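Local structure of filamentation induced by cAMP protein Fic (Desulfovibrio alaskensis, 4RGL) at residues 100-105 with 201-206; 159-164 with 169-174. The protein belongs to the Fic/DOC family, built round a largely helical Fic domain, with a winged-helix-like domain of the helix-turn-helix clan toward its C-terminal end. All blocks are in the same frame, centred on the assembly; numbering follows the deposited sequence.

Contact 1: 100-105 with 201-206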
loop_
_atom_site.group_PDB
_atom_site.type_symbol
_atom_site.label_atom_id
_atom_site.label_comp_id
_atom_site.label_asym_id
_atom_site.label_seq_id
_atom_site.Cartn_x
_atom_site.Cartn_y
_atom_site.Cartn_z
ATOM N N ASP A 100 1.705 -16.417 -1.851
ATOM C CA ASP A 100 2.435 -17.693 -1.829
ATOM C C ASP A 100 3.070 -17.992 -0.453
ATOM O O ASP A 100 3.419 -19.150 -0.187
ATOM C CB ASP A 100 3.556 -17.688 -2.903
ATOM C CG ASP A 100 3.083 -17.391 -4.319
ATOM O OD1 ASP A 100 1.884 -17.634 -4.614
ATOM O OD2 ASP A 100 3.932 -16.994 -5.158
ATOM N N TRP A 101 3.321 -16.946 0.372
ATOM C CA TRP A 101 4.177 -17.104 1.542
ATOM C C TRP A 101 3.411 -17.202 2.870
ATOM O O TRP A 101 2.425 -16.492 3.098
ATOM C CB TRP A 101 5.176 -15.958 1.637
ATOM C CG TRP A 101 5.959 -15.742 0.383
ATOM C CD1 TRP A 101 6.545 -16.698 -0.394
ATOM C CD2 TRP A 101 6.352 -14.484 -0.169
ATOM N NE1 TRP A 101 7.183 -16.115 -1.457
ATOM C CE2 TRP A 101 7.105 -14.753 -1.331
ATOM C CE3 TRP A 101 6.135 -13.148 0.204
ATOM C CZ2 TRP A 101 7.626 -13.737 -2.136
ATOM C CZ3 TRP A 101 6.637 -12.142 -0.604
ATOM C CH2 TRP A 101 7.384 -12.439 -1.752
ATOM N N ASP A 102 3.946 -18.039 3.773
ATOM C CA ASP A 102 3.566 -18.132 5.166
ATOM C C ASP A 102 4.696 -17.526 6.005
ATOM O O ASP A 102 5.856 -17.916 5.839
ATOM C CB ASP A 102 3.289 -19.612 5.546
ATOM C CG ASP A 102 2.795 -19.828 6.969
ATOM O OD1 ASP A 102 3.386 -19.230 7.901
ATOM O OD2 ASP A 102 1.929 -20.708 7.167
ATOM N N ALA A 103 4.384 -16.498 6.806
ATOM C CA ALA A 103 5.393 -15.691 7.512
ATOM C C ALA A 103 6.352 -16.546 8.401
ATOM O O ALA A 103 7.449 -16.088 8.726
ATOM C CB ALA A 103 4.712 -14.646 8.362
ATOM N N SER A 104 5.942 -17.757 8.781
ATOM C CA SER A 104 6.755 -18.592 9.667
ATOM C C SER A 104 7.697 -19.537 8.871
ATOM O O SER A 104 8.554 -20.195 9.474
ATOM C CB SER A 104 5.863 -19.410 10.593
ATOM O OG SER A 104 4.983 -20.244 9.858
ATOM N N VAL A 105 7.548 -19.591 7.526
ATOM C CA VAL A 105 8.363 -20.488 6.692
ATOM C C VAL A 105 9.672 -19.791 6.291
ATOM O O VAL A 105 9.647 -18.784 5.573
ATOM C CB VAL A 105 7.584 -20.978 5.440
ATOM C CG1 VAL A 105 8.460 -21.881 4.568
ATOM C CG2 VAL A 105 6.301 -21.694 5.840
ATOM N N LEU A 201 0.296 -9.525 9.030
ATOM C CA LEU A 201 -1.022 -8.887 9.133
ATOM C C LEU A 201 -1.996 -9.421 8.066
ATOM O O LEU A 201 -3.171 -9.626 8.371
ATOM C CB LEU A 201 -0.915 -7.358 9.025
ATOM C CG LEU A 201 -0.203 -6.643 10.195
ATOM C CD1 LEU A 201 -0.235 -5.149 10.008
ATOM C CD2 LEU A 201 -0.830 -7.011 11.538
ATOM N N ARG A 202 -1.515 -9.658 6.814
ATOM C CA ARG A 202 -2.423 -10.145 5.770
ATOM C C ARG A 202 -2.722 -11.653 5.950
ATOM O O ARG A 202 -3.763 -12.124 5.487
ATOM C CB ARG A 202 -1.887 -9.864 4.360
ATOM C CG ARG A 202 -0.706 -10.694 3.950
ATOM C CD ARG A 202 -0.641 -10.804 2.442
ATOM N NE ARG A 202 -1.639 -11.744 1.925
ATOM C CZ ARG A 202 -2.050 -11.767 0.662
ATOM N NH1 ARG A 202 -1.639 -10.837 -0.194
ATOM N NH2 ARG A 202 -2.937 -12.668 0.264
ATOM N N ASN A 203 -1.856 -12.385 6.697
ATOM C CA ASN A 203 -2.134 -13.790 7.038
ATOM C C ASN A 203 -3.291 -13.863 8.035
ATOM O O ASN A 203 -3.948 -14.897 8.146
ATOM C CB ASN A 203 -0.880 -14.481 7.603
ATOM C CG ASN A 203 0.184 -14.804 6.550
ATOM O OD1 ASN A 203 0.021 -14.533 5.346
ATOM N ND2 ASN A 203 1.278 -15.429 6.982
ATOM N N TRP A 204 -3.577 -12.731 8.713
ATOM C CA TRP A 204 -4.716 -12.596 9.620
ATOM C C TRP A 204 -5.915 -12.008 8.873
ATOM O O TRP A 204 -6.991 -12.610 8.857
ATOM C CB TRP A 204 -4.336 -11.711 10.829
ATOM C CG TRP A 204 -5.507 -11.248 11.653
ATOM C CD1 TRP A 204 -6.459 -12.032 12.231
ATOM C CD2 TRP A 204 -5.720 -9.922 12.158
ATOM N NE1 TRP A 204 -7.329 -11.256 12.962
ATOM C CE2 TRP A 204 -6.882 -9.961 12.957
ATOM C CE3 TRP A 204 -5.051 -8.698 11.997
ATOM C CZ2 TRP A 204 -7.405 -8.818 13.575
ATOM C CZ3 TRP A 204 -5.579 -7.566 12.599
ATOM C CH2 TRP A 204 -6.737 -7.635 13.383
ATOM N N LYS A 205 -5.728 -10.827 8.261
ATOM C CA LYS A 205 -6.756 -10.179 7.456
ATOM C C LYS A 205 -6.139 -9.664 6.152
ATOM O O LYS A 205 -5.291 -8.764 6.171
ATOM C CB LYS A 205 -7.439 -9.047 8.238
ATOM C CG LYS A 205 -8.284 -9.560 9.387
ATOM C CD LYS A 205 -9.054 -8.470 10.055
ATOM C CE LYS A 205 -9.985 -9.019 11.110
ATOM N NZ LYS A 205 -11.035 -9.912 10.529
ATOM N N PRO A 206 -6.485 -10.300 5.007
ATOM C CA PRO A 206 -5.777 -9.987 3.749
ATOM C C PRO A 206 -5.982 -8.539 3.264
ATOM O O PRO A 206 -5.244 -8.088 2.391
ATOM C CB PRO A 206 -6.375 -10.978 2.755
ATOM C CG PRO A 206 -6.907 -12.086 3.596
ATOM C CD PRO A 206 -7.394 -11.450 4.844
#

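Contact 2: 159-164 with 169-174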
loop_
_atom_site.group_PDB
_atom_site.type_symbol
_atom_site.label_atom_id
_atom_site.label_comp_id
_atom_site.label_asym_id
_atom_site.label_seq_id
_atom_site.Cartn_x
_atom_site.Cartn_y
_atom_site.Cartn_z
ATOM N N ASP A 159 10.199 -20.006 14.566
ATOM C CA ASP A 159 9.517 -21.036 15.353
ATOM C C ASP A 159 8.575 -20.387 16.345
ATOM O O ASP A 159 7.443 -20.849 16.515
ATOM C CB ASP A 159 10.529 -21.937 16.082
ATOM C CG ASP A 159 9.878 -23.021 16.929
ATOM O OD1 ASP A 159 9.019 -23.761 16.391
ATOM O OD2 ASP A 159 10.253 -23.153 18.115
ATOM N N TRP A 160 9.023 -19.278 16.978
ATOM C CA TRP A 160 8.203 -18.517 17.910
ATOM C C TRP A 160 6.957 -17.992 17.223
ATOM O O TRP A 160 5.863 -18.124 17.758
ATOM C CB TRP A 160 9.005 -17.351 18.517
ATOM C CG TRP A 160 8.153 -16.381 19.279
ATOM C CD1 TRP A 160 7.713 -16.510 20.563
ATOM C CD2 TRP A 160 7.543 -15.190 18.763
ATOM N NE1 TRP A 160 6.867 -15.472 20.880
ATOM C CE2 TRP A 160 6.754 -14.642 19.797
ATOM C CE3 TRP A 160 7.601 -14.522 17.528
ATOM C CZ2 TRP A 160 6.034 -13.454 19.637
ATOM C CZ3 TRP A 160 6.868 -13.359 17.365
ATOM C CH2 TRP A 160 6.084 -12.845 18.405
ATOM N N LEU A 161 7.123 -17.399 16.027
ATOM C CA LEU A 161 6.024 -16.805 15.267
ATOM C C LEU A 161 4.954 -17.860 14.907
ATOM O O LEU A 161 3.761 -17.551 14.908
ATOM C CB LEU A 161 6.574 -16.142 13.987
ATOM C CG LEU A 161 5.574 -15.312 13.169
ATOM C CD1 LEU A 161 5.107 -14.087 13.950
ATOM C CD2 LEU A 161 6.182 -14.885 11.850
ATOM N N GLU A 162 5.380 -19.098 14.620
ATOM C CA GLU A 162 4.455 -20.170 14.256
ATOM C C GLU A 162 3.614 -20.614 15.471
ATOM O O GLU A 162 2.415 -20.869 15.331
ATOM C CB GLU A 162 5.229 -21.374 13.678
ATOM C CG GLU A 162 4.329 -22.479 13.139
ATOM C CD GLU A 162 5.048 -23.758 12.742
ATOM O OE1 GLU A 162 6.261 -23.880 13.036
ATOM O OE2 GLU A 162 4.380 -24.665 12.194
ATOM N N ASN A 163 4.243 -20.694 16.657
ATOM C CA ASN A 163 3.596 -21.246 17.845
ATOM C C ASN A 163 3.215 -20.146 18.880
ATOM O O ASN A 163 2.876 -20.480 20.018
ATOM C CB ASN A 163 4.515 -22.293 18.507
ATOM C CG ASN A 163 4.896 -23.442 17.593
ATOM O OD1 ASN A 163 4.035 -24.132 17.023
ATOM N ND2 ASN A 163 6.189 -23.727 17.507
ATOM N N THR A 164 3.219 -18.856 18.474
ATOM C CA THR A 164 2.894 -17.776 19.418
ATOM C C THR A 164 1.378 -17.690 19.658
ATOM O O THR A 164 0.579 -17.923 18.742
ATOM C CB THR A 164 3.445 -16.419 18.939
ATOM O OG1 THR A 164 3.228 -15.447 19.965
ATOM C CG2 THR A 164 2.812 -15.950 17.623
ATOM N N LEU A 169 -1.579 -8.564 15.451
ATOM C CA LEU A 169 -1.200 -7.145 15.577
ATOM C C LEU A 169 0.061 -6.988 16.426
ATOM O O LEU A 169 0.971 -6.253 16.045
ATOM C CB LEU A 169 -2.353 -6.325 16.189
ATOM C CG LEU A 169 -3.574 -6.117 15.295
ATOM C CD1 LEU A 169 -4.740 -5.566 16.090
ATOM C CD2 LEU A 169 -3.250 -5.204 14.124
ATOM N N VAL A 170 0.139 -7.722 17.551
ATOM C CA VAL A 170 1.294 -7.674 18.451
ATOM C C VAL A 170 2.448 -8.501 17.865
ATOM O O VAL A 170 3.585 -8.034 17.833
ATOM C CB VAL A 170 0.917 -8.169 19.877
ATOM C CG1 VAL A 170 2.127 -8.131 20.810
ATOM C CG2 VAL A 170 -0.236 -7.352 20.452
ATOM N N ALA A 171 2.143 -9.724 17.378
ATOM C CA ALA A 171 3.141 -10.645 16.827
ATOM C C ALA A 171 3.931 -10.002 15.678
ATOM O O ALA A 171 5.144 -10.204 15.590
ATOM C CB ALA A 171 2.466 -11.917 16.343
ATOM N N SER A 172 3.245 -9.203 14.806
ATOM C CA SER A 172 3.902 -8.516 13.685
ATOM C C SER A 172 4.889 -7.467 14.191
ATOM O O SER A 172 5.970 -7.319 13.623
ATOM C CB SER A 172 2.870 -7.862 12.772
ATOM O OG SER A 172 2.194 -6.807 13.431
ATOM N N CYS A 173 4.530 -6.756 15.272
ATOM C CA CYS A 173 5.402 -5.744 15.865
ATOM C C CYS A 173 6.615 -6.406 16.515
ATOM O O CYS A 173 7.739 -5.922 16.351
ATOM C CB CYS A 173 4.633 -4.890 16.867
ATOM S SG CYS A 173 3.294 -3.919 16.139
ATOM N N ILE A 174 6.388 -7.508 17.272
ATOM C CA ILE A 174 7.472 -8.229 17.949
ATOM C C ILE A 174 8.470 -8.775 16.909
ATOM O O ILE A 174 9.686 -8.619 17.081
ATOM C CB ILE A 174 6.914 -9.370 18.847
ATOM C CG1 ILE A 174 5.893 -8.832 19.901
ATOM C CG2 ILE A 174 8.048 -10.143 19.514
ATOM C CD1 ILE A 174 6.503 -7.920 21.021
#

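Contact 1: 100-105 with 201-206
Asp102 OD1 is gripped twice from its own loop, while the back of the same residue meets Asn203 across the contact. The backbone N of Ser104 bonds to OD1 at 3.1 Å with an N-H...O angle of 167°, using the anti lone pair, the one turned from the other carboxylate oxygen. Ser104 OG reaches OD1 at 2.7 Å from above the carboxylate plane. The first of these bonds makes an Asx turn. It sits on a type I beta turn from Asp102 to Val105, closed by Val105 N bonding to Asp102 O at 2.9 Å, and Val105 is the N-cap of helix 106-117. In the mainly helical Fic domain this turn therefore leads the chain into a helix, beside the end of helix 189-202. Asp102, its CG anti to the backbone N (chi1 -176°), carries its carboxylate forward to Ser104, and its CB points away from 201-206.

Asn203 supplies the touching group from the other segment. Its CB points toward the turn, and its CG lies beside its own backbone N, opposite the carbonyl carbon, which extends the amide into the bend between Trp101 and Ala103. The amide atom modelled as ND2 is 3.3 Å from Ala103 N and 3.8 Å from Ala103 CB, but the amide is probably turned over, leaving the polar pairing here uncertain. Ala103 also packs on Leu199 and gives its carbonyl to Trp196 NE1, both on helix 189-202. Trp101 lies buried between that helix and helix 106-117, and Arg202 forms a salt bridge with Glu99. Where helix 189-202 gives way to the loop, Leu201 O accepts two backbone bonds, from Trp204 N at 3.2 Å and Lys205 N at 2.8 Å.

Contact 2: 159-164 with 169-174
The six-membered part of the Trp160 indole reaches Ile174, its CH2 lying 3.5 Å from Ile174 CG2. The two side chains cross at about a right angle, and the methyl approaches the ring obliquely. Ile174 offers this branch because CG2 stands anti to its backbone N, while the CG1 arm swings beside that N and leads away from helix 150-163. At the edge of the same indole, near its plane, lies Ala171 O, 4.0 Å from CH2. Ala171 CB points across the interface and receives two methyl groups, Leu161 CD1 and Thr164 CG2, each at 4.2 Å. No hydrogen bond joins the segments.

The frame behind this apolar layer is a helical hairpin: the axes of 159-163 and 169-174 run antiparallel at 177° and 10.9 Å apart, joined by a short turn. At that turn Thr164 OG1 takes a hydrogen bond from Glu166 N while resting over one face of the Trp160 ring, offset toward its rim. Farther out, Tyr8 and Pro10 from the N-terminal end of the modelled chain pack on Trp160, and Pro10 also touches Ile174. Leu161 meets Ile200 of helix 189-202. On the flank of helix 168-182 that faces helix 189-202, Ser172 OG bonds to Leu169 O at 2.9 Å, with the hydroxyl above the carbonyl plane.

Contact 2 is nested within the chain loop that contact 1 closes, and their centres lie about 11 Å apart. Helix 189-202 serves both: its end carries half of contact 1, and Ile200 reaches Ala103 as well as Leu161. The segments also meet directly, as Leu201 packs on Ser172, Trp204 on Leu169 and Ser104 on Glu162. Both contacts are partly buried. In contact 2 the side from 169-174 is wholly buried and the chemistry is apolar, between two regular helices. Contact 1 is smaller and more polar, joining a turn to a helix end through the exposed Asp102 and Asn203, with buried Trp101 and Ala103 behind them.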